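Local coordinates for protein 16 kDa salivary peptide (Culex quinquefasciatus, PDB 7KCG) that is of unknown function but adopts a beta-trefoil fold of the ricin-lectin type and may bind sugars as a secreted component of mosquito saliva, at residues 62-67 with 78-83; 105-110 with 138-143; 115-120 with 134-139. One frame throughout, in Å; residues are numbered along the deposited sequence.

Contact 1: residues 62-67 with 78-83; sequences HGEELF and VFLWIK
F67 and F79 face each other as a hydrogen-bonded pair where strands 64-69 and 76-81 run antiparallel in the beta-trefoil of this ricin-type lectin relative. Backbone bonds set the register: F67 N gives its hydrogen to F79 O at 2.9 Å, F79 N returns one to F67 O, and beyond the L66-L80 pair W81 N bonds E65 O at 3.0 Å. Past that point a water accepts from E65 N; it lies unusually close to W81 O, so its second bond is doubtful in detail.

F67, F79 and W81 form an aromatic cluster on one face of this strand pair. The F67 ring lies obliquely to both its neighbours, its plane at 52° to the F79 ring and 82° to the six-membered ring of W81. With chi1 at 75°, CG of F67 sits between backbone N and carbonyl carbon, and this swings the ring across the partner strand, bringing CE1 to 3.5 Å from F79 CB. W81 keeps a polar edge as well, its NE1 bonding S85.

On the other face branched aliphatic chains mesh: L66 CD1 meets V78 CG1 at 3.6 Å and also L80 CD2. E64 is buried here, and a salt bridge from OE1 to R35 probably offsets the cost of burying its carboxylate. Its extended chain lies alongside I82 and crosses L80 at about a right angle, so that E64 OE1 comes to 3.4 Å from L80 CB.

Contact 2: residues 105-110 with 138-143; sequences FHIKNV and WRIVKC
Antiparallel pairing between strand 104-109 and the C-terminal strand 138-142 of the beta-trefoil rests here on one hydrogen-bonded pair, F105 with W138. F105 N donates to W138 O at 2.6 Å, and W138 N answers to F105 O at 2.8 Å. Beyond this pair the strands part, their N-to-C directions 98° apart, leaving side chains to fill the angle between them.

I107 does so with its delta methyl. CG1 stands anti to the carbonyl carbon (chi1 -56°) and carries CD1 over one face of the indole, 3.9 Å from the centroid of the five-membered ring of W138: a CH-pi contact, with I107 CD1 only 3.5 Å from W138 CG. Isoleucine suits the place because its unbranched CG1-CD1 arm can put a methyl over the indole face while the beta branch stays on the strand. I140 CD1 approaches F105 CD1 at 4.1 Å, the two side chains crossing at about a right angle, and also comes near I107 CD1.

All four touching residues are buried, and neighbouring strands complete their surroundings. F105 and I107 reach I96 and W94 of strand 93-98, while W138 and I140 pack on I14 and V12 of strand 12-16, the other sheet neighbour of strand 138-142.

Contact 3: residues 115-120 with 134-139; sequences CLFTQG and AKYEWR
F117 lies against Y136 where strand 115-118 meets the short 3-10 segment 134-136 that leads into the last strand of the trefoil. This is the tight part of the contact. F117 CD2 sits over one face of the tyrosine ring, toward its rim, 3.3 Å from Y136 CZ, and the planes are inclined at 45°. CG of F117 is anti to its own amide nitrogen (chi1 160°), which extends the ring along the phenol as far as Y136 OH. C115 CB touches another part of the same ring, at Y136 CD2, while its sulfur is tied to C131 by a disulfide.

L116 also packs on W138, a little less closely. Its CD2 lies over the six-membered ring, 4.0 Å from the centroid, in a CH-pi contact. The indole N-H turns to the backbone, W138 NE1 bonding L116 O at 3.0 Å; the oxygen is in the ring plane, yet the donor stands 67° above the carbonyl plane. A water may add a second hydrogen to L116 O.

At the far end of the strand T118 N reaches K135 O through a weak bond of 3.4 Å. The extended K135 chain starts close, CD 3.4 Å from F117 CE2, and lysine suits this border because its methylenes run beside the ring as the chain continues toward its ammonium end. Contacts lengthen at exposed Q119, whose O is 4.2 Å from K135 CD.

The hold thus depends on ring and methyl packing, with a single strong direct hydrogen bond, W138 NE1 to L116 O, fixing the turn of the indole.

In the fold
All three contacts are largely buried; of the touching residues only Q119, in contact 3, is exposed. Contact 1 is the most regular, a strand pair with three backbone bonds and buried glutamates paired with arginines in salt bridges, whereas contact 2 has a single bridged pair and otherwise apolar packing, and contact 3 relies on rings and an indole N-H. Contacts 2 and 3 share W138, whose indole receives I107 in one and L116 in the other; a common water and a probable hydrogen bond from L116 N to I107 O join them. Contact 1, about 19 Å from contact 3 between centres, still touches it through V78 CG2 and L116 CD1.

Contact 1: residues 62-67 with 78-83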
loop_
_atom_site.group_PDB
_atom_site.type_symbol
_atom_site.label_atom_id
_atom_site.label_comp_id
_atom_site.label_asym_id
_atom_site.label_seq_id
_atom_site.Cartn_x
_atom_site.Cartn_y
_atom_site.Cartn_z
ATOM N N HIS A 62 -1.924 -13.929 -2.052
ATOM C CA HIS A 62 -2.443 -14.137 -3.393
ATOM C C HIS A 62 -1.435 -13.840 -4.493
ATOM O O HIS A 62 -1.699 -14.172 -5.655
ATOM C CB HIS A 62 -3.693 -13.272 -3.594
ATOM C CG HIS A 62 -4.855 -13.702 -2.757
ATOM N ND1 HIS A 62 -5.990 -14.267 -3.297
ATOM C CD2 HIS A 62 -5.055 -13.658 -1.419
ATOM C CE1 HIS A 62 -6.841 -14.551 -2.328
ATOM N NE2 HIS A 62 -6.298 -14.192 -1.178
ATOM N N GLY A 63 -0.296 -13.227 -4.163
ATOM C CA GLY A 63 0.733 -12.926 -5.142
ATOM C C GLY A 63 0.404 -11.783 -6.068
ATOM O O GLY A 63 1.027 -11.657 -7.130
ATOM N N GLU A 64 -0.561 -10.946 -5.696
ATOM C CA GLU A 64 -1.103 -9.908 -6.559
ATOM C C GLU A 64 -0.495 -8.548 -6.236
ATOM O O GLU A 64 -0.242 -8.233 -5.069
ATOM C CB GLU A 64 -2.623 -9.860 -6.410
ATOM C CG GLU A 64 -3.299 -11.157 -6.850
ATOM C CD GLU A 64 -4.697 -11.329 -6.261
ATOM O OE1 GLU A 64 -5.168 -10.434 -5.529
ATOM O OE2 GLU A 64 -5.334 -12.371 -6.541
ATOM N N GLU A 65 -0.250 -7.752 -7.279
ATOM C CA GLU A 65 0.373 -6.440 -7.124
ATOM C C GLU A 65 -0.629 -5.402 -6.652
ATOM O O GLU A 65 -1.776 -5.375 -7.095
ATOM C CB GLU A 65 0.968 -5.954 -8.444
ATOM C CG GLU A 65 2.234 -6.618 -8.887
ATOM C CD GLU A 65 2.889 -5.852 -10.024
ATOM O OE1 GLU A 65 2.302 -5.789 -11.133
ATOM O OE2 GLU A 65 3.990 -5.303 -9.803
ATOM N N LEU A 66 -0.176 -4.520 -5.764
ATOM C CA LEU A 66 -0.976 -3.394 -5.318
ATOM C C LEU A 66 -0.873 -2.257 -6.328
ATOM O O LEU A 66 0.229 -1.885 -6.733
ATOM C CB LEU A 66 -0.471 -2.927 -3.944
ATOM C CG LEU A 66 -1.292 -1.828 -3.295
ATOM C CD1 LEU A 66 -2.581 -2.426 -2.778
ATOM C CD2 LEU A 66 -0.499 -1.168 -2.163
ATOM N N PHE A 67 -2.010 -1.696 -6.748
ATOM C CA PHE A 67 -1.930 -0.598 -7.708
ATOM C C PHE A 67 -3.103 0.349 -7.518
ATOM O O PHE A 67 -4.102 0.015 -6.883
ATOM C CB PHE A 67 -1.854 -1.099 -9.166
ATOM C CG PHE A 67 -3.163 -1.607 -9.720
ATOM C CD1 PHE A 67 -3.632 -2.855 -9.377
ATOM C CD2 PHE A 67 -3.885 -0.844 -10.624
ATOM C CE1 PHE A 67 -4.827 -3.333 -9.909
ATOM C CE2 PHE A 67 -5.095 -1.317 -11.160
ATOM C CZ PHE A 67 -5.554 -2.554 -10.799
ATOM N N VAL A 78 -7.933 1.621 -4.927
ATOM C CA VAL A 78 -6.684 0.891 -4.776
ATOM C C VAL A 78 -7.031 -0.585 -4.810
ATOM O O VAL A 78 -7.864 -1.038 -4.018
ATOM C CB VAL A 78 -5.971 1.248 -3.460
ATOM C CG1 VAL A 78 -4.800 0.322 -3.253
ATOM C CG2 VAL A 78 -5.543 2.699 -3.473
ATOM N N PHE A 79 -6.394 -1.336 -5.713
ATOM C CA PHE A 79 -6.742 -2.726 -5.979
ATOM C C PHE A 79 -5.524 -3.635 -5.888
ATOM O O PHE A 79 -4.386 -3.199 -6.034
ATOM C CB PHE A 79 -7.303 -2.919 -7.405
ATOM C CG PHE A 79 -8.601 -2.235 -7.669
ATOM C CD1 PHE A 79 -9.696 -2.452 -6.863
ATOM C CD2 PHE A 79 -8.737 -1.401 -8.769
ATOM C CE1 PHE A 79 -10.898 -1.838 -7.133
ATOM C CE2 PHE A 79 -9.940 -0.787 -9.046
ATOM C CZ PHE A 79 -11.022 -1.010 -8.221
ATOM N N LEU A 80 -5.795 -4.927 -5.719
ATOM C CA LEU A 80 -4.867 -5.995 -6.057
ATOM C C LEU A 80 -5.192 -6.529 -7.457
ATOM O O LEU A 80 -6.361 -6.713 -7.798
ATOM C CB LEU A 80 -4.947 -7.120 -5.026
ATOM C CG LEU A 80 -4.525 -6.734 -3.608
ATOM C CD1 LEU A 80 -4.532 -7.940 -2.695
ATOM C CD2 LEU A 80 -3.142 -6.097 -3.665
ATOM N N TRP A 81 -4.153 -6.769 -8.261
ATOM C CA TRP A 81 -4.291 -7.084 -9.691
ATOM C C TRP A 81 -4.404 -8.599 -9.871
ATOM O O TRP A 81 -3.395 -9.308 -9.900
ATOM C CB TRP A 81 -3.109 -6.485 -10.445
ATOM C CG TRP A 81 -3.089 -6.631 -11.933
ATOM C CD1 TRP A 81 -2.042 -7.058 -12.684
ATOM C CD2 TRP A 81 -4.133 -6.296 -12.855
ATOM N NE1 TRP A 81 -2.375 -7.050 -14.014
ATOM C CE2 TRP A 81 -3.652 -6.576 -14.146
ATOM C CE3 TRP A 81 -5.426 -5.795 -12.714
ATOM C CZ2 TRP A 81 -4.419 -6.374 -15.288
ATOM C CZ3 TRP A 81 -6.186 -5.595 -13.851
ATOM C CH2 TRP A 81 -5.682 -5.888 -15.119
ATOM N N ILE A 82 -5.611 -9.157 -9.986
ATOM C CA ILE A 82 -5.770 -10.650 -10.030
ATOM C C ILE A 82 -5.147 -11.273 -11.283
ATOM O O ILE A 82 -4.562 -12.342 -11.163
ATOM C CB ILE A 82 -7.246 -11.052 -9.863
ATOM C CG1 ILE A 82 -7.880 -10.370 -8.652
ATOM C CG2 ILE A 82 -7.408 -12.560 -9.788
ATOM C CD1 ILE A 82 -9.315 -10.767 -8.428
ATOM N N LYS A 83 -5.230 -10.608 -12.423
ATOM C CA LYS A 83 -4.724 -11.152 -13.712
ATOM C C LYS A 83 -3.241 -11.539 -13.657
ATOM O O LYS A 83 -2.879 -12.490 -14.356
ATOM C CB LYS A 83 -5.008 -10.137 -14.818
ATOM C CG LYS A 83 -4.837 -10.641 -16.244
ATOM C CD LYS A 83 -5.888 -10.125 -17.191
ATOM C CE LYS A 83 -5.469 -8.864 -17.911
ATOM N NZ LYS A 83 -4.175 -9.028 -18.612
HETATM O O HOH W 1 -0.931 -8.934 -9.843
#

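Contact 2: residues 105-110 with 138-143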
loop_
_atom_site.group_PDB
_atom_site.type_symbol
_atom_site.label_atom_id
_atom_site.label_comp_id
_atom_site.label_asym_id
_atom_site.label_seq_id
_atom_site.Cartn_x
_atom_site.Cartn_y
_atom_site.Cartn_z
ATOM N N PHE A 105 6.257 5.670 6.994
ATOM C CA PHE A 105 6.529 6.089 5.635
ATOM C C PHE A 105 5.241 6.555 4.966
ATOM O O PHE A 105 4.148 6.136 5.333
ATOM C CB PHE A 105 7.139 4.942 4.801
ATOM C CG PHE A 105 8.444 4.428 5.344
ATOM C CD1 PHE A 105 8.468 3.515 6.393
ATOM C CD2 PHE A 105 9.640 4.860 4.805
ATOM C CE1 PHE A 105 9.684 3.051 6.904
ATOM C CE2 PHE A 105 10.867 4.395 5.308
ATOM C CZ PHE A 105 10.882 3.491 6.354
ATOM N N HIS A 106 5.402 7.459 4.005
ATOM C CA HIS A 106 4.397 7.760 3.005
ATOM C C HIS A 106 4.603 6.814 1.825
ATOM O O HIS A 106 5.738 6.555 1.418
ATOM C CB HIS A 106 4.528 9.221 2.566
ATOM C CG HIS A 106 4.223 10.212 3.651
ATOM N ND1 HIS A 106 5.069 11.253 3.975
ATOM C CD2 HIS A 106 3.159 10.321 4.485
ATOM C CE1 HIS A 106 4.535 11.963 4.954
ATOM N NE2 HIS A 106 3.378 11.418 5.282
ATOM N N ILE A 107 3.509 6.282 1.286
ATOM C CA ILE A 107 3.552 5.379 0.134
ATOM C C ILE A 107 2.804 6.089 -0.984
ATOM O O ILE A 107 1.577 6.206 -0.925
ATOM C CB ILE A 107 2.914 4.020 0.452
ATOM C CG1 ILE A 107 3.588 3.388 1.664
ATOM C CG2 ILE A 107 2.998 3.092 -0.756
ATOM C CD1 ILE A 107 2.795 2.300 2.402
ATOM N N LYS A 108 3.533 6.613 -1.967
ATOM C CA LYS A 108 2.962 7.515 -2.964
ATOM C C LYS A 108 2.974 6.871 -4.347
ATOM O O LYS A 108 4.023 6.434 -4.822
ATOM C CB LYS A 108 3.735 8.832 -3.007
ATOM C CG LYS A 108 3.130 9.854 -3.937
ATOM C CD LYS A 108 4.063 11.035 -4.110
ATOM C CE LYS A 108 3.505 12.260 -3.425
ATOM N NZ LYS A 108 3.643 13.452 -4.308
ATOM N N ASN A 109 1.822 6.857 -5.004
ATOM C CA ASN A 109 1.728 6.238 -6.322
ATOM C C ASN A 109 2.466 7.060 -7.368
ATOM O O ASN A 109 2.318 8.284 -7.430
ATOM C CB ASN A 109 0.264 6.084 -6.711
ATOM C CG ASN A 109 0.086 5.181 -7.891
ATOM O OD1 ASN A 109 -0.151 5.643 -9.006
ATOM N ND2 ASN A 109 0.208 3.880 -7.659
ATOM N N VAL A 110 3.263 6.387 -8.201
ATOM C CA VAL A 110 4.059 7.089 -9.206
ATOM C C VAL A 110 3.151 7.691 -10.275
ATOM O O VAL A 110 3.251 8.878 -10.606
ATOM C CB VAL A 110 5.094 6.134 -9.829
ATOM C CG1 VAL A 110 5.695 6.739 -11.094
ATOM C CG2 VAL A 110 6.173 5.770 -8.822
ATOM N N TRP A 138 2.554 5.036 7.294
ATOM C CA TRP A 138 2.559 3.581 7.323
ATOM C C TRP A 138 3.842 3.054 7.934
ATOM O O TRP A 138 4.946 3.438 7.511
ATOM C CB TRP A 138 2.387 3.013 5.906
ATOM C CG TRP A 138 1.163 3.512 5.243
ATOM C CD1 TRP A 138 1.014 4.694 4.587
ATOM C CD2 TRP A 138 -0.114 2.856 5.190
ATOM N NE1 TRP A 138 -0.286 4.815 4.118
ATOM C CE2 TRP A 138 -0.986 3.694 4.469
ATOM C CE3 TRP A 138 -0.597 1.634 5.670
ATOM C CZ2 TRP A 138 -2.322 3.346 4.206
ATOM C CZ3 TRP A 138 -1.923 1.293 5.410
ATOM C CH2 TRP A 138 -2.762 2.148 4.696
ATOM N N ARG A 139 3.701 2.131 8.887
ATOM C CA ARG A 139 4.854 1.471 9.491
ATOM C C ARG A 139 5.175 0.197 8.718
ATOM O O ARG A 139 4.339 -0.706 8.633
ATOM C CB ARG A 139 4.610 1.148 10.968
ATOM C CG ARG A 139 5.838 0.511 11.645
ATOM C CD ARG A 139 5.677 0.418 13.165
ATOM N NE ARG A 139 5.204 -0.898 13.605
ATOM C CZ ARG A 139 4.446 -1.112 14.684
ATOM N NH1 ARG A 139 4.049 -0.096 15.446
ATOM N NH2 ARG A 139 4.070 -2.348 14.997
ATOM N N ILE A 140 6.391 0.116 8.185
ATOM C CA ILE A 140 6.814 -0.986 7.323
ATOM C C ILE A 140 7.934 -1.730 8.037
ATOM O O ILE A 140 9.020 -1.174 8.237
ATOM C CB ILE A 140 7.276 -0.486 5.947
ATOM C CG1 ILE A 140 6.128 0.253 5.254
ATOM C CG2 ILE A 140 7.785 -1.644 5.107
ATOM C CD1 ILE A 140 6.512 0.902 3.939
ATOM N N VAL A 141 7.687 -2.988 8.402
ATOM C CA VAL A 141 8.635 -3.773 9.193
ATOM C C VAL A 141 8.908 -5.105 8.505
ATOM O O VAL A 141 7.987 -5.742 7.979
ATOM C CB VAL A 141 8.112 -4.020 10.627
ATOM C CG1 VAL A 141 9.175 -4.722 11.464
ATOM C CG2 VAL A 141 7.679 -2.708 11.284
ATOM N N LYS A 142 10.168 -5.540 8.540
ATOM C CA LYS A 142 10.535 -6.851 8.016
ATOM C C LYS A 142 9.806 -7.960 8.771
ATOM O O LYS A 142 9.526 -7.849 9.968
ATOM C CB LYS A 142 12.048 -7.060 8.101
ATOM C CG LYS A 142 12.854 -6.151 7.187
ATOM C CD LYS A 142 14.346 -6.394 7.340
ATOM N N CYS A 143 9.490 -9.037 8.055
ATOM C CA CYS A 143 8.719 -10.146 8.616
ATOM C C CYS A 143 9.457 -10.822 9.766
ATOM O O CYS A 143 8.834 -11.303 10.716
ATOM C CB CYS A 143 8.391 -11.179 7.529
ATOM S SG CYS A 143 7.171 -10.617 6.308
HETATM O O HOH W 2 0.897 7.193 2.191
#

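Contact 3: residues 115-120 with 134-139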
loop_
_atom_site.group_PDB
_atom_site.type_symbol
_atom_site.label_atom_id
_atom_site.label_comp_id
_atom_site.label_asym_id
_atom_site.label_seq_id
_atom_site.Cartn_x
_atom_site.Cartn_y
_atom_site.Cartn_z
ATOM N N CYS A 115 -0.997 9.488 -2.164
ATOM C CA CYS A 115 -0.485 8.711 -1.050
ATOM C C CYS A 115 -1.577 7.787 -0.536
ATOM O O CYS A 115 -2.719 8.211 -0.335
ATOM C CB CYS A 115 0.015 9.613 0.081
ATOM S SG CYS A 115 1.508 10.530 -0.320
ATOM N N LEU A 116 -1.206 6.535 -0.288
ATOM C CA LEU A 116 -2.115 5.577 0.321
ATOM C C LEU A 116 -2.653 6.140 1.634
ATOM O O LEU A 116 -1.916 6.747 2.421
ATOM C CB LEU A 116 -1.368 4.268 0.565
ATOM C CG LEU A 116 -2.084 2.928 0.528
ATOM C CD1 LEU A 116 -2.513 2.602 -0.912
ATOM C CD2 LEU A 116 -1.133 1.862 1.058
ATOM N N PHE A 117 -3.948 5.941 1.861
ATOM C CA PHE A 117 -4.651 6.667 2.909
ATOM C C PHE A 117 -5.809 5.811 3.395
ATOM O O PHE A 117 -6.362 5.009 2.640
ATOM C CB PHE A 117 -5.115 8.031 2.356
ATOM C CG PHE A 117 -6.238 8.684 3.128
ATOM C CD1 PHE A 117 -7.568 8.362 2.867
ATOM C CD2 PHE A 117 -5.966 9.672 4.061
ATOM C CE1 PHE A 117 -8.599 8.975 3.565
ATOM C CE2 PHE A 117 -6.997 10.299 4.757
ATOM C CZ PHE A 117 -8.313 9.945 4.507
ATOM N N THR A 118 -6.159 5.963 4.671
ATOM C CA THR A 118 -7.408 5.391 5.154
ATOM C C THR A 118 -8.124 6.405 6.025
ATOM O O THR A 118 -7.493 7.195 6.735
ATOM C CB THR A 118 -7.207 4.086 5.938
ATOM O OG1 THR A 118 -8.490 3.502 6.219
ATOM C CG2 THR A 118 -6.473 4.332 7.247
ATOM N N GLN A 119 -9.449 6.298 6.029
ATOM C CA GLN A 119 -10.260 7.287 6.765
ATOM C C GLN A 119 -10.115 7.112 8.266
ATOM O O GLN A 119 -9.742 8.078 8.943
ATOM C CB GLN A 119 -11.726 7.138 6.379
ATOM C CG GLN A 119 -12.504 8.439 6.495
ATOM C CD GLN A 119 -11.976 9.507 5.570
ATOM O OE1 GLN A 119 -12.024 9.376 4.351
ATOM N NE2 GLN A 119 -11.478 10.587 6.148
ATOM N N GLY A 120 -10.467 5.952 8.762
ATOM C CA GLY A 120 -10.463 5.768 10.214
ATOM C C GLY A 120 -11.641 4.930 10.645
ATOM O O GLY A 120 -12.761 5.397 10.515
ATOM N N ALA A 134 -1.525 11.627 10.004
ATOM C CA ALA A 134 -1.268 10.240 10.381
ATOM C C ALA A 134 -2.021 9.240 9.513
ATOM O O ALA A 134 -1.617 8.074 9.450
ATOM C CB ALA A 134 -1.633 10.008 11.846
ATOM N N LYS A 135 -3.121 9.655 8.876
ATOM C CA LYS A 135 -3.899 8.750 8.032
ATOM C C LYS A 135 -3.111 8.277 6.822
ATOM O O LYS A 135 -3.481 7.267 6.209
ATOM C CB LYS A 135 -5.183 9.438 7.559
ATOM C CG LYS A 135 -5.993 10.131 8.677
ATOM C CD LYS A 135 -6.994 11.138 8.087
ATOM C CE LYS A 135 -7.559 12.086 9.148
ATOM N NZ LYS A 135 -8.528 13.079 8.576
ATOM N N TYR A 136 -2.062 9.003 6.458
ATOM C CA TYR A 136 -1.207 8.714 5.316
ATOM C C TYR A 136 0.074 7.987 5.703
ATOM O O TYR A 136 0.906 7.722 4.832
ATOM C CB TYR A 136 -0.839 10.023 4.600
ATOM C CG TYR A 136 -2.015 10.763 4.003
ATOM C CD1 TYR A 136 -2.718 11.710 4.740
ATOM C CD2 TYR A 136 -2.413 10.525 2.698
ATOM C CE1 TYR A 136 -3.800 12.388 4.190
ATOM C CE2 TYR A 136 -3.492 11.201 2.136
ATOM C CZ TYR A 136 -4.181 12.131 2.889
ATOM O OH TYR A 136 -5.253 12.801 2.338
ATOM N N GLU A 137 0.277 7.686 6.981
ATOM C CA GLU A 137 1.578 7.244 7.462
ATOM C C GLU A 137 1.526 5.752 7.740
ATOM O O GLU A 137 0.561 5.259 8.326
ATOM C CB GLU A 137 1.991 8.040 8.714
ATOM C CG GLU A 137 2.232 9.515 8.381
ATOM C CD GLU A 137 2.596 10.354 9.600
ATOM O OE1 GLU A 137 2.211 9.964 10.715
ATOM O OE2 GLU A 137 3.258 11.398 9.430
ATOM N N TRP A 138 2.554 5.036 7.294
ATOM C CA TRP A 138 2.559 3.581 7.323
ATOM C C TRP A 138 3.842 3.054 7.934
ATOM O O TRP A 138 4.946 3.438 7.511
ATOM C CB TRP A 138 2.387 3.013 5.906
ATOM C CG TRP A 138 1.163 3.512 5.243
ATOM C CD1 TRP A 138 1.014 4.694 4.587
ATOM C CD2 TRP A 138 -0.114 2.856 5.190
ATOM N NE1 TRP A 138 -0.286 4.815 4.118
ATOM C CE2 TRP A 138 -0.986 3.694 4.469
ATOM C CE3 TRP A 138 -0.597 1.634 5.670
ATOM C CZ2 TRP A 138 -2.322 3.346 4.206
ATOM C CZ3 TRP A 138 -1.923 1.293 5.410
ATOM C CH2 TRP A 138 -2.762 2.148 4.696
ATOM N N ARG A 139 3.701 2.131 8.887
ATOM C CA ARG A 139 4.854 1.471 9.491
ATOM C C ARG A 139 5.175 0.197 8.718
ATOM O O ARG A 139 4.339 -0.706 8.633
ATOM C CB ARG A 139 4.610 1.148 10.968
ATOM C CG ARG A 139 5.838 0.511 11.645
ATOM C CD ARG A 139 5.677 0.418 13.165
ATOM N NE ARG A 139 5.204 -0.898 13.605
ATOM C CZ ARG A 139 4.446 -1.112 14.684
ATOM N NH1 ARG A 139 4.049 -0.096 15.446
ATOM N NH2 ARG A 139 4.070 -2.348 14.997
HETATM O O HOH W 2 0.897 7.193 2.191
#